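Local coordinates for protein rhamnosidase B (Bacillus sp., PDB 2OKX) that catalyses the hydrolysis of terminal alpha-L-rhamnose residues from rhamnosides, as a member of glycoside hydrolase family 78, at residues S9-G14 against A123-A128; V533-S538 against T556-M561; Q285-Y290 against S400-T405. All coordinates share one frame; numbering follows the deposited sequence. Where two conformers were deposited one is given.

Contact 1 of 3, residues S9-G14 against A123-A128; sequences SWIWGG and AATDAA
Thr-125 grips the backbone of Ser-9 at both its polar ends. The Ser-9 N-H points to the carbonyl oxygen of Thr-125 with N to O at 2.9 Å, and the bond is nearly straight (164° at the hydrogen). Thr-125 OG1 donates back to Ser-9 O at 2.7 Å, approaching that carbonyl from outside its plane, tilted by 31°. The carbonyl and hydroxyl of Thr-125 thus clasp the N and O of Ser-9 with one backbone and one side-chain bond. The hydroxyl can do this because it stands between the backbone N and the carbonyl carbon of its own residue (chi1 51°), while CB and, more loosely, CG2 meet Ile-11 CD1. Apolar contact continues there: Ile-11 CD1 lies 3.8 Å from Thr-125 CB, while the other branch, CG2, rests on the Asp-126 backbone, 3.7 Å from its CA.

The two segments belong to the rims of two different sheets in the N-terminal beta domain. Strand 9-12 is outermost in a seven-stranded antiparallel sheet, and strand 120-124 is outermost in a mixed five-stranded sheet; the contact ties these edges together just where the second strand ends and the chain turns.

Farther out, Thr-125 OG1 is also hydrogen-bonded to the backbone N of Ala-113 on strand 110-117, so its proton is left for Ser-9 and the rotation of the hydroxyl is fixed. Ile-11 packs on Trp-129 and Phe-26, and its backbone bonds to Leu-111. Trp-10, turned away from Thr-125, pairs through its backbone with strand 174-181, the neighbour within its own sheet. Beyond the contact the chain is shaped by an Asx turn: Asp-126 OD2 accepts the N-H of Ala-128, the N lying 2.8 Å away and above the carboxylate plane.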
ATOM      1  N   SER A   9     -13.822   5.244  29.205  1.00 36.25           N
ATOM      2  CA  SER A   9     -14.212   3.895  28.828  1.00 35.81           C
ATOM      3  C   SER A   9     -14.375   3.738  27.326  1.00 34.40           C
ATOM      4  O   SER A   9     -14.754   4.682  26.632  1.00 34.37           O
ATOM      5  CB  SER A   9     -15.532   3.528  29.513  1.00 36.61           C
ATOM      6  OG  SER A   9     -15.431   3.670  30.919  1.00 39.64           O
ATOM      7  N   TRP A  10     -14.070   2.544  26.827  1.00 33.65           N
ATOM      8  CA  TRP A  10     -14.244   2.253  25.412  1.00 32.09           C
ATOM      9  C   TRP A  10     -15.750   2.264  25.197  1.00 32.81           C
ATOM     10  O   TRP A  10     -16.492   1.652  25.971  1.00 34.71           O
ATOM     11  CB  TRP A  10     -13.724   0.860  25.060  1.00 30.55           C
ATOM     12  CG  TRP A  10     -12.259   0.758  24.808  1.00 30.56           C
ATOM     13  CD1 TRP A  10     -11.296   0.379  25.692  1.00 29.32           C
ATOM     14  CD2 TRP A  10     -11.594   0.989  23.560  1.00 30.01           C
ATOM     15  NE1 TRP A  10     -10.067   0.349  25.073  1.00 30.90           N
ATOM     16  CE2 TRP A  10     -10.224   0.721  23.762  1.00 30.11           C
ATOM     17  CE3 TRP A  10     -12.026   1.392  22.289  1.00 28.86           C
ATOM     18  CZ2 TRP A  10      -9.277   0.842  22.738  1.00 29.96           C
ATOM     19  CZ3 TRP A  10     -11.083   1.512  21.268  1.00 27.93           C
ATOM     20  CH2 TRP A  10      -9.727   1.237  21.501  1.00 27.09           C
ATOM     21  N   ILE A  11     -16.209   2.955  24.162  1.00 30.67           N
ATOM     22  CA  ILE A  11     -17.636   3.007  23.884  1.00 30.41           C
ATOM     23  C   ILE A  11     -17.943   2.731  22.421  1.00 30.77           C
ATOM     24  O   ILE A  11     -17.092   2.898  21.544  1.00 31.54           O
ATOM     25  CB  ILE A  11     -18.239   4.382  24.241  1.00 30.82           C
ATOM     26  CG1 ILE A  11     -17.597   5.476  23.384  1.00 30.98           C
ATOM     27  CG2 ILE A  11     -18.040   4.670  25.720  1.00 30.78           C
ATOM     28  CD1 ILE A  11     -18.223   6.850  23.567  1.00 31.00           C
ATOM     29  N   TRP A  12     -19.169   2.294  22.171  1.00 28.45           N
ATOM     30  CA  TRP A  12     -19.619   2.020  20.819  1.00 29.83           C
ATOM     31  C   TRP A  12     -21.118   2.289  20.800  1.00 30.55           C
ATOM     32  O   TRP A  12     -21.650   2.891  21.735  1.00 30.93           O
ATOM     33  CB  TRP A  12     -19.321   0.568  20.428  1.00 28.51           C
ATOM     34  CG  TRP A  12     -19.521   0.302  18.960  1.00 30.19           C
ATOM     35  CD1 TRP A  12     -20.376  -0.603  18.395  1.00 30.00           C
ATOM     36  CD2 TRP A  12     -18.885   0.987  17.870  1.00 30.24           C
ATOM     37  NE1 TRP A  12     -20.318  -0.519  17.022  1.00 29.95           N
ATOM     38  CE2 TRP A  12     -19.411   0.447  16.673  1.00 29.96           C
ATOM     39  CE3 TRP A  12     -17.924   2.003  17.788  1.00 29.81           C
ATOM     40  CZ2 TRP A  12     -19.008   0.892  15.408  1.00 30.12           C
ATOM     41  CZ3 TRP A  12     -17.522   2.447  16.526  1.00 29.40           C
ATOM     42  CH2 TRP A  12     -18.066   1.888  15.356  1.00 29.74           C
ATOM     43  N   GLY A  13     -21.790   1.861  19.739  1.00 30.46           N
ATOM     44  CA  GLY A  13     -23.221   2.068  19.626  1.00 33.12           C
ATOM     45  C   GLY A  13     -23.821   0.989  18.748  1.00 35.70           C
ATOM     46  O   GLY A  13     -23.095   0.302  18.034  1.00 36.72           O
ATOM     47  N   GLY A  14     -25.140   0.833  18.793  1.00 37.63           N
ATOM     48  CA  GLY A  14     -25.781  -0.191  17.987  1.00 39.07           C
ATOM     49  C   GLY A  14     -25.701  -1.548  18.663  1.00 39.79           C
ATOM     50  O   GLY A  14     -25.056  -1.687  19.702  1.00 38.50           O
ATOM     51  N   ALA A 123     -12.874  15.658  30.462  1.00 36.60           N
ATOM     52  CA  ALA A 123     -13.870  14.939  29.682  1.00 34.40           C
ATOM     53  C   ALA A 123     -13.380  13.521  29.445  1.00 34.89           C
ATOM     54  O   ALA A 123     -12.175  13.265  29.435  1.00 34.05           O
ATOM     55  CB  ALA A 123     -14.106  15.642  28.358  1.00 35.42           C
ATOM     56  N   ALA A 124     -14.319  12.601  29.259  1.00 34.55           N
ATOM     57  CA  ALA A 124     -13.976  11.204  29.030  1.00 34.87           C
ATOM     58  C   ALA A 124     -15.149  10.468  28.402  1.00 34.80           C
ATOM     59  O   ALA A 124     -16.305  10.696  28.760  1.00 36.12           O
ATOM     60  CB  ALA A 124     -13.580  10.539  30.348  1.00 33.34           C
ATOM     61  N   THR A 125     -14.844   9.584  27.460  1.00 33.33           N
ATOM     62  CA  THR A 125     -15.872   8.814  26.779  1.00 33.24           C
ATOM     63  C   THR A 125     -16.568   7.850  27.739  1.00 33.77           C
ATOM     64  O   THR A 125     -15.915   7.149  28.515  1.00 32.91           O
ATOM     65  CB  THR A 125     -15.271   8.006  25.611  1.00 31.38           C
ATOM     66  OG1 THR A 125     -14.148   7.255  26.082  1.00 29.45           O
ATOM     67  CG2 THR A 125     -14.821   8.934  24.493  1.00 32.41           C
ATOM     68  N   ASP A 126     -17.895   7.831  27.680  1.00 33.98           N
ATOM     69  CA  ASP A 126     -18.704   6.954  28.517  1.00 36.02           C
ATOM     70  C   ASP A 126     -20.154   7.001  28.055  1.00 36.03           C
ATOM     71  O   ASP A 126     -20.477   7.677  27.078  1.00 36.31           O
ATOM     72  CB  ASP A 126     -18.594   7.355  29.996  1.00 36.53           C
ATOM     73  CG  ASP A 126     -19.139   8.743  30.277  1.00 36.42           C
ATOM     74  OD1 ASP A 126     -18.884   9.255  31.387  1.00 39.36           O
ATOM     75  OD2 ASP A 126     -19.823   9.320  29.407  1.00 37.37           O
ATOM     76  N   ALA A 127     -21.021   6.284  28.762  1.00 37.12           N
ATOM     77  CA  ALA A 127     -22.441   6.210  28.423  1.00 36.91           C
ATOM     78  C   ALA A 127     -23.134   7.564  28.262  1.00 36.49           C
ATOM     79  O   ALA A 127     -24.223   7.638  27.691  1.00 36.38           O
ATOM     80  CB  ALA A 127     -23.174   5.372  29.468  1.00 37.01           C
ATOM     81  N   ALA A 128     -22.508   8.627  28.761  1.00 35.99           N
ATOM     82  CA  ALA A 128     -23.085   9.964  28.662  1.00 37.12           C
ATOM     83  C   ALA A 128     -22.976  10.526  27.248  1.00 38.54           C
ATOM     84  O   ALA A 128     -23.736  11.417  26.864  1.00 39.45           O
ATOM     85  CB  ALA A 128     -22.407  10.901  29.650  1.00 37.98           C
TER

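Contact 2 of 3, residues V533-S538 against T556-M561; sequences VAEQGS and TTRLCM
Arg-558 leaves the last turn of helix 544-559 with its first two torsions extended, then bends at chi3 (44°), which swings the guanidinium toward Glu-535. The glutamate answers with a chain extended beyond CG, delivering its carboxylate to the guanidinium edge. The helix belongs to the alpha-barrel catalytic domain of the six-hairpin glycosidase type, and the contact fastens the end of this helix to the loop 533-537 that leads into strand 538-541.

The salt bridge is monodentate: Arg-558 NH1 donates to Glu-535 OE1 at 2.7 Å (156° at the hydrogen), using the anti lone pair of the oxygen. OE1 lies in the guanidinium plane, although the carboxylate itself is turned 32° from it. A water links Arg-558 NH2 to the same OE1, accepting from NH2 at 2.9 Å and donating to the carboxylate oxygen. Another water donates to Val-533 O and accepts a weak hydrogen bond from Arg-558 NH1, so the guanidinium also reaches the loop backbone. His-555 ND1, one helical turn earlier, is hydrogen-bonded to NH2 and steadies that end. Glu-535 is the centre of an inverse gamma turn, whose bond from Gln-536 N to Ala-534 O is weak. Because Arg-558 was modelled in two conformers, this set of bonds may describe only one of its states; a glycerol, probably from the crystallisation liquor, also sits next to the arginine.

Apolar packing flanks the charges. Val-533 divides its two methyls between neighbours: CG2 lies over the aliphatic part of Arg-558, 4.0 Å from its CG. Phe-591 adds a further apolar partner for this valine. The other branch meets Met-561, whose chain folds at its last torsion so that the terminal methyl CE lies 3.7 Å from Val-533 CG1.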
ATOM      1  N   VAL A 533       7.937  15.215   6.685  1.00 20.56           N
ATOM      2  CA  VAL A 533       9.277  15.298   6.119  1.00 20.74           C
ATOM      3  C   VAL A 533       9.507  16.658   5.475  1.00 20.87           C
ATOM      4  O   VAL A 533       8.606  17.221   4.846  1.00 22.27           O
ATOM      5  CB  VAL A 533       9.513  14.215   5.032  1.00 20.92           C
ATOM      6  CG1 VAL A 533       9.502  12.833   5.655  1.00 21.01           C
ATOM      7  CG2 VAL A 533       8.442  14.326   3.947  1.00 20.61           C
ATOM      8  N   ALA A 534      10.711  17.187   5.648  1.00 19.25           N
ATOM      9  CA  ALA A 534      11.085  18.458   5.048  1.00 19.50           C
ATOM     10  C   ALA A 534      12.195  18.107   4.058  1.00 17.90           C
ATOM     11  O   ALA A 534      12.903  17.121   4.242  1.00 15.64           O
ATOM     12  CB  ALA A 534      11.594  19.431   6.110  1.00 20.01           C
ATOM     13  N   GLU A 535      12.340  18.902   3.005  1.00 17.19           N
ATOM     14  CA  GLU A 535      13.351  18.620   1.997  1.00 15.95           C
ATOM     15  C   GLU A 535      14.742  19.027   2.455  1.00 16.76           C
ATOM     16  O   GLU A 535      15.412  19.841   1.818  1.00 16.62           O
ATOM     17  CB  GLU A 535      12.951  19.303   0.683  1.00 17.03           C
ATOM     18  CG  GLU A 535      11.652  18.703   0.130  1.00 15.16           C
ATOM     19  CD  GLU A 535      11.230  19.240  -1.234  1.00 17.93           C
ATOM     20  OE1 GLU A 535      10.308  18.648  -1.823  1.00 20.14           O
ATOM     21  OE2 GLU A 535      11.794  20.242  -1.714  1.00 16.87           O
ATOM     22  N   GLN A 536      15.177  18.421   3.561  1.00 16.56           N
ATOM     23  CA  GLN A 536      16.474  18.718   4.158  1.00 18.03           C
ATOM     24  C   GLN A 536      17.661  18.124   3.425  1.00 17.52           C
ATOM     25  O   GLN A 536      18.796  18.549   3.629  1.00 19.35           O
ATOM     26  CB  GLN A 536      16.484  18.271   5.623  1.00 15.92           C
ATOM     27  CG  GLN A 536      15.440  19.001   6.462  1.00 16.62           C
ATOM     28  CD  GLN A 536      15.578  20.513   6.373  1.00 19.42           C
ATOM     29  OE1 GLN A 536      16.627  21.078   6.715  1.00 21.86           O
ATOM     30  NE2 GLN A 536      14.526  21.177   5.909  1.00 12.70           N
ATOM     31  N   GLY A 537      17.407  17.129   2.584  1.00 15.73           N
ATOM     32  CA  GLY A 537      18.489  16.536   1.823  1.00 15.72           C
ATOM     33  C   GLY A 537      18.379  17.015   0.390  1.00 17.06           C
ATOM     34  O   GLY A 537      17.312  17.464  -0.030  1.00 16.08           O
ATOM     35  N   SER A 538      19.466  16.939  -0.368  1.00 17.33           N
ATOM     36  CA  SER A 538      19.409  17.369  -1.759  1.00 17.70           C
ATOM     37  C   SER A 538      20.546  16.828  -2.606  1.00 17.12           C
ATOM     38  O   SER A 538      21.563  16.344  -2.092  1.00 13.55           O
ATOM     39  CB  SER A 538      19.396  18.904  -1.855  1.00 20.10           C
ATOM     40  OG  SER A 538      20.599  19.474  -1.370  1.00 22.31           O
ATOM     41  N   THR A 556       8.794   9.683  -4.565  1.00 16.58           N
ATOM     42  CA  THR A 556       8.294   8.334  -4.315  1.00 16.41           C
ATOM     43  C   THR A 556       8.429   7.988  -2.829  1.00 17.93           C
ATOM     44  O   THR A 556       7.520   7.429  -2.217  1.00 15.29           O
ATOM     45  CB  THR A 556       9.087   7.286  -5.117  1.00 16.68           C
ATOM     46  OG1 THR A 556       9.048   7.618  -6.509  1.00 15.44           O
ATOM     47  CG2 THR A 556       8.491   5.890  -4.910  1.00 17.27           C
ATOM     48  N   THR A 557       9.581   8.324  -2.264  1.00 15.50           N
ATOM     49  CA  THR A 557       9.859   8.044  -0.859  1.00 15.95           C
ATOM     50  C   THR A 557       8.886   8.788   0.042  1.00 15.22           C
ATOM     51  O   THR A 557       8.363   8.225   0.998  1.00 16.94           O
ATOM     52  CB  THR A 557      11.307   8.433  -0.520  1.00 16.05           C
ATOM     53  OG1 THR A 557      12.191   7.729  -1.401  1.00 15.64           O
ATOM     54  CG2 THR A 557      11.645   8.068   0.933  1.00 14.03           C
ATOM     55  N   ARG A 558       8.641  10.054  -0.273  1.00 15.42           N
ATOM     56  CA  ARG A 558       7.710  10.875   0.492  1.00 17.14           C
ATOM     57  C   ARG A 558       6.328  10.220   0.542  1.00 17.81           C
ATOM     58  O   ARG A 558       5.746  10.059   1.615  1.00 19.32           O
ATOM     59  CB  ARG A 558       7.624  12.265  -0.148  0.53 18.26           C
ATOM     60  CG  ARG A 558       6.701  13.264   0.529  0.53 18.40           C
ATOM     61  CD  ARG A 558       7.092  14.673   0.091  0.53 18.23           C
ATOM     62  NE  ARG A 558       7.340  14.737  -1.350  0.53 19.79           N
ATOM     63  CZ  ARG A 558       8.163  15.605  -1.932  0.53 17.83           C
ATOM     64  NH1 ARG A 558       8.825  16.487  -1.193  0.53 19.00           N
ATOM     65  NH2 ARG A 558       8.335  15.586  -3.247  0.53 14.47           N
ATOM     66  N   LEU A 559       5.810   9.835  -0.622  1.00 16.91           N
ATOM     67  CA  LEU A 559       4.481   9.233  -0.696  1.00 17.20           C
ATOM     68  C   LEU A 559       4.377   7.847  -0.071  1.00 18.12           C
ATOM     69  O   LEU A 559       3.275   7.375   0.223  1.00 18.34           O
ATOM     70  CB  LEU A 559       4.007   9.171  -2.151  1.00 17.51           C
ATOM     71  CG  LEU A 559       3.885  10.491  -2.915  1.00 15.93           C
ATOM     72  CD1 LEU A 559       3.248  10.196  -4.264  1.00 15.49           C
ATOM     73  CD2 LEU A 559       3.038  11.501  -2.135  1.00 16.09           C
ATOM     74  N   CYS A 560       5.514   7.193   0.125  1.00 16.26           N
ATOM     75  CA  CYS A 560       5.529   5.870   0.728  1.00 17.66           C
ATOM     76  C   CYS A 560       5.898   5.942   2.202  1.00 18.07           C
ATOM     77  O   CYS A 560       6.336   4.955   2.790  1.00 17.77           O
ATOM     78  CB  CYS A 560       6.501   4.951  -0.008  1.00 16.66           C
ATOM     79  SG  CYS A 560       5.919   4.494  -1.654  1.00 18.79           S
ATOM     80  N   MET A 561       5.730   7.126   2.784  1.00 18.45           N
ATOM     81  CA  MET A 561       5.999   7.332   4.199  1.00 18.56           C
ATOM     82  C   MET A 561       4.716   7.847   4.847  1.00 19.78           C
ATOM     83  O   MET A 561       4.377   9.026   4.725  1.00 19.29           O
ATOM     84  CB  MET A 561       7.141   8.340   4.401  1.00 19.49           C
ATOM     85  CG  MET A 561       8.526   7.783   4.087  1.00 18.61           C
ATOM     86  SD  MET A 561       9.863   9.010   4.149  1.00 20.39           S
ATOM     87  CE  MET A 561      10.120   9.168   5.923  1.00 18.34           C
TER
HETATM   88  O   HOH W   1       8.621  17.740   1.875  1.00 31.97           O
HETATM   89  O   HOH W   2       9.248  18.218  -4.172  1.00 38.02           O

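Contact 3 of 3, residues Q285-Y290 against S400-T405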
ATOM      1  N   GLN A 285      -7.144  -8.264 -21.650  1.00 22.91           N
ATOM      2  CA  GLN A 285      -6.850  -8.866 -20.357  1.00 24.16           C
ATOM      3  C   GLN A 285      -6.514  -7.785 -19.340  1.00 22.17           C
ATOM      4  O   GLN A 285      -5.756  -6.861 -19.634  1.00 22.57           O
ATOM      5  CB  GLN A 285      -5.681  -9.841 -20.495  1.00 28.27           C
ATOM      6  CG  GLN A 285      -5.274 -10.521 -19.205  1.00 34.24           C
ATOM      7  CD  GLN A 285      -4.149 -11.513 -19.421  1.00 39.95           C
ATOM      8  OE1 GLN A 285      -3.090 -11.161 -19.940  1.00 41.41           O
ATOM      9  NE2 GLN A 285      -4.375 -12.762 -19.026  1.00 44.52           N
ATOM     10  N   PRO A 286      -7.048  -7.900 -18.117  1.00 21.78           N
ATOM     11  CA  PRO A 286      -7.913  -8.972 -17.612  1.00 21.68           C
ATOM     12  C   PRO A 286      -9.409  -8.822 -17.893  1.00 22.09           C
ATOM     13  O   PRO A 286     -10.204  -9.648 -17.446  1.00 24.67           O
ATOM     14  CB  PRO A 286      -7.627  -8.945 -16.123  1.00 20.95           C
ATOM     15  CG  PRO A 286      -7.563  -7.459 -15.869  1.00 21.24           C
ATOM     16  CD  PRO A 286      -6.725  -6.945 -17.039  1.00 20.31           C
ATOM     17  N   GLU A 287      -9.802  -7.783 -18.619  1.00 22.00           N
ATOM     18  CA  GLU A 287     -11.223  -7.575 -18.906  1.00 23.19           C
ATOM     19  C   GLU A 287     -11.776  -8.597 -19.890  1.00 22.75           C
ATOM     20  O   GLU A 287     -11.048  -9.156 -20.702  1.00 21.81           O
ATOM     21  CB  GLU A 287     -11.464  -6.180 -19.488  1.00 23.41           C
ATOM     22  CG  GLU A 287     -10.860  -5.040 -18.698  1.00 22.56           C
ATOM     23  CD  GLU A 287     -11.087  -3.698 -19.365  1.00 25.61           C
ATOM     24  OE1 GLU A 287     -10.427  -2.714 -18.964  1.00 25.27           O
ATOM     25  OE2 GLU A 287     -11.932  -3.624 -20.287  1.00 24.28           O
ATOM     26  N   ARG A 288     -13.079  -8.841 -19.807  1.00 24.30           N
ATOM     27  CA  ARG A 288     -13.719  -9.762 -20.730  1.00 24.42           C
ATOM     28  C   ARG A 288     -15.178  -9.377 -20.911  1.00 23.56           C
ATOM     29  O   ARG A 288     -15.856  -9.004 -19.952  1.00 22.41           O
ATOM     30  CB  ARG A 288     -13.614 -11.207 -20.235  1.00 24.90           C
ATOM     31  CG  ARG A 288     -14.192 -12.208 -21.231  1.00 26.98           C
ATOM     32  CD  ARG A 288     -13.978 -13.652 -20.802  1.00 28.78           C
ATOM     33  NE  ARG A 288     -12.577 -14.058 -20.877  1.00 28.06           N
ATOM     34  CZ  ARG A 288     -12.153 -15.303 -20.684  1.00 29.49           C
ATOM     35  NH1 ARG A 288     -13.025 -16.268 -20.407  1.00 26.57           N
ATOM     36  NH2 ARG A 288     -10.858 -15.588 -20.764  1.00 26.71           N
ATOM     37  N   TYR A 289     -15.641  -9.450 -22.154  1.00 24.15           N
ATOM     38  CA  TYR A 289     -17.026  -9.130 -22.483  1.00 25.27           C
ATOM     39  C   TYR A 289     -17.604 -10.219 -23.384  1.00 25.32           C
ATOM     40  O   TYR A 289     -16.945 -10.686 -24.310  1.00 24.79           O
ATOM     41  CB  TYR A 289     -17.114  -7.776 -23.200  1.00 24.87           C
ATOM     42  CG  TYR A 289     -16.433  -6.652 -22.454  1.00 24.70           C
ATOM     43  CD1 TYR A 289     -15.055  -6.448 -22.572  1.00 26.64           C
ATOM     44  CD2 TYR A 289     -17.146  -5.840 -21.580  1.00 24.50           C
ATOM     45  CE1 TYR A 289     -14.409  -5.466 -21.833  1.00 24.05           C
ATOM     46  CE2 TYR A 289     -16.509  -4.853 -20.833  1.00 26.34           C
ATOM     47  CZ  TYR A 289     -15.139  -4.675 -20.963  1.00 26.45           C
ATOM     48  OH  TYR A 289     -14.499  -3.724 -20.203  1.00 24.94           O
ATOM     49  N   TYR A 290     -18.834 -10.625 -23.096  1.00 25.43           N
ATOM     50  CA  TYR A 290     -19.504 -11.647 -23.892  1.00 26.77           C
ATOM     51  C   TYR A 290     -20.702 -11.025 -24.590  1.00 27.39           C
ATOM     52  O   TYR A 290     -21.417 -10.212 -24.001  1.00 26.97           O
ATOM     53  CB  TYR A 290     -20.009 -12.799 -23.016  1.00 25.80           C
ATOM     54  CG  TYR A 290     -18.940 -13.652 -22.376  1.00 25.31           C
ATOM     55  CD1 TYR A 290     -18.253 -13.220 -21.242  1.00 26.25           C
ATOM     56  CD2 TYR A 290     -18.646 -14.917 -22.883  1.00 26.29           C
ATOM     57  CE1 TYR A 290     -17.299 -14.039 -20.624  1.00 26.80           C
ATOM     58  CE2 TYR A 290     -17.700 -15.736 -22.278  1.00 26.02           C
ATOM     59  CZ  TYR A 290     -17.031 -15.296 -21.151  1.00 26.11           C
ATOM     60  OH  TYR A 290     -16.106 -16.126 -20.555  1.00 25.40           O
ATOM     61  N   SER A 400     -18.142   1.087 -13.557  1.00 19.69           N
ATOM     62  CA  SER A 400     -18.729   2.116 -14.406  1.00 20.30           C
ATOM     63  C   SER A 400     -17.659   2.917 -15.152  1.00 22.29           C
ATOM     64  O   SER A 400     -17.960   3.607 -16.129  1.00 22.62           O
ATOM     65  CB  SER A 400     -19.588   3.066 -13.564  1.00 22.23           C
ATOM     66  OG  SER A 400     -20.665   2.379 -12.943  1.00 22.69           O
ATOM     67  N   ASN A 401     -16.414   2.835 -14.686  1.00 20.61           N
ATOM     68  CA  ASN A 401     -15.312   3.537 -15.338  1.00 19.47           C
ATOM     69  C   ASN A 401     -14.538   2.620 -16.277  1.00 19.05           C
ATOM     70  O   ASN A 401     -14.085   3.049 -17.339  1.00 19.54           O
ATOM     71  CB  ASN A 401     -14.366   4.140 -14.292  1.00 19.13           C
ATOM     72  CG  ASN A 401     -14.695   5.584 -13.987  1.00 18.04           C
ATOM     73  OD1 ASN A 401     -14.419   6.477 -14.791  1.00 19.66           O
ATOM     74  ND2 ASN A 401     -15.302   5.824 -12.830  1.00 18.97           N
ATOM     75  N   VAL A 402     -14.385   1.357 -15.884  1.00 17.91           N
ATOM     76  CA  VAL A 402     -13.676   0.391 -16.712  1.00 18.23           C
ATOM     77  C   VAL A 402     -14.475   0.114 -17.978  1.00 19.18           C
ATOM     78  O   VAL A 402     -13.914   0.002 -19.063  1.00 18.90           O
ATOM     79  CB  VAL A 402     -13.442  -0.927 -15.952  1.00 18.28           C
ATOM     80  CG1 VAL A 402     -12.869  -1.986 -16.892  1.00 17.21           C
ATOM     81  CG2 VAL A 402     -12.486  -0.676 -14.798  1.00 19.18           C
ATOM     82  N   TRP A 403     -15.789  -0.010 -17.841  1.00 20.73           N
ATOM     83  CA  TRP A 403     -16.624  -0.237 -19.010  1.00 21.11           C
ATOM     84  C   TRP A 403     -17.611   0.899 -19.155  1.00 20.81           C
ATOM     85  O   TRP A 403     -18.567   1.011 -18.385  1.00 22.41           O
ATOM     86  CB  TRP A 403     -17.380  -1.570 -18.915  1.00 20.97           C
ATOM     87  CG  TRP A 403     -18.281  -1.847 -20.108  1.00 23.52           C
ATOM     88  CD1 TRP A 403     -18.196  -1.293 -21.356  1.00 20.81           C
ATOM     89  CD2 TRP A 403     -19.363  -2.788 -20.163  1.00 21.51           C
ATOM     90  NE1 TRP A 403     -19.155  -1.832 -22.183  1.00 22.75           N
ATOM     91  CE2 TRP A 403     -19.884  -2.752 -21.476  1.00 22.86           C
ATOM     92  CE3 TRP A 403     -19.939  -3.658 -19.230  1.00 22.30           C
ATOM     93  CZ2 TRP A 403     -20.958  -3.557 -21.883  1.00 23.68           C
ATOM     94  CZ3 TRP A 403     -21.010  -4.463 -19.634  1.00 23.76           C
ATOM     95  CH2 TRP A 403     -21.505  -4.402 -20.949  1.00 25.54           C
ATOM     96  N   ARG A 404     -17.349   1.755 -20.133  1.00 22.20           N
ATOM     97  CA  ARG A 404     -18.209   2.886 -20.434  1.00 22.38           C
ATOM     98  C   ARG A 404     -18.824   2.547 -21.786  1.00 23.34           C
ATOM     99  O   ARG A 404     -18.110   2.375 -22.771  1.00 21.83           O
ATOM    100  CB  ARG A 404     -17.390   4.185 -20.531  1.00 20.89           C
ATOM    101  CG  ARG A 404     -16.750   4.626 -19.217  1.00 21.57           C
ATOM    102  CD  ARG A 404     -15.831   5.831 -19.406  1.00 20.73           C
ATOM    103  NE  ARG A 404     -14.759   5.547 -20.359  1.00 21.34           N
ATOM    104  CZ  ARG A 404     -13.911   6.455 -20.830  1.00 22.07           C
ATOM    105  NH1 ARG A 404     -13.996   7.719 -20.438  1.00 23.37           N
ATOM    106  NH2 ARG A 404     -12.992   6.105 -21.717  1.00 22.07           N
ATOM    107  N   THR A 405     -20.149   2.426 -21.819  1.00 25.51           N
ATOM    108  CA  THR A 405     -20.857   2.103 -23.051  1.00 26.15           C
ATOM    109  C   THR A 405     -20.787   3.275 -24.028  1.00 26.77           C
ATOM    110  O   THR A 405     -21.043   3.126 -25.223  1.00 26.10           O
ATOM    111  CB  THR A 405     -22.319   1.744 -22.747  1.00 27.92           C
ATOM    112  OG1 THR A 405     -22.918   2.784 -21.963  1.00 28.91           O
ATOM    113  CG2 THR A 405     -22.380   0.440 -21.962  1.00 28.20           C
TER
HETATM  114  O   HOH W   3     -11.224  -0.327 -19.877  1.00 22.18           O
HETATM  115  O   HOH W   4     -14.346  -1.445 -22.152  1.00 32.93           O
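Tyr-289 sets the edge of its ring over one face of the Trp-403 indole: Tyr-289 CE2 lies 3.6 Å from Trp-403 CG, over the CG-CD2 bond. The pair is T-shaped, with the two planes at 68° and the centroids of the phenol and pyrrole rings 4.8 Å apart. Trp-403 comes to this position by turning CG opposite its own backbone N (chi1 179°), and the methyl CG2 of Thr-405 lies over the rim of the opposite indole face.

The phenol hydroxyl does separate work. Tyr-289 OH donates to Glu-287 OE2 at 2.6 Å, reaching it from above the carboxylate plane, and accepts a hydrogen bond, 3.0 Å from Tyr-289 OH to the water oxygen, from a water that also makes a weak bond to Val-402 O. A second water donates to both Glu-287 OE1 and Val-402 O; the polar links across the segments run through these waters, with no direct hydrogen bond. Tyr-480 OH is a further partner of Glu-287 OE1, and the carboxylate so held presses on a methyl, with Val-402 CG1 3.3 Å from Glu-287 OE1. A leucine in place of Tyr-289 would probably leave Glu-287 OE2 without this donor and the indole face without its ring edge.

Strand 288-294 is outermost in the five-stranded antiparallel sheet of the D2 region, and Trp-403 also touches Ala-317 and Asp-319 of strand 314-320 in that sheet. The T-shaped (edge-to-face) pair thus joins an edge strand of an antiparallel beta sheet to the chain emerging from helix 397-402.

Along the chain the order is contact 1, contact 3, contact 2, each closing before the next opens. They are well separated: centres lie about 39 Å apart for contacts 1 and 2, about 46 Å for 1 and 3, and about 37 Å for 2 and 3, and nearest atoms come no closer than about 21 Å. No sheet or helix is shared. Contact 1 joins two sheets of the N-terminal beta domain, contact 3 links the D2 sheet to the chain beyond helix 397-402, and contact 2 lies in the helical catalytic domain. Each therefore fastens its own part of a modular enzyme, in which beta domains lie before the alpha barrel and a beta sheet follows it.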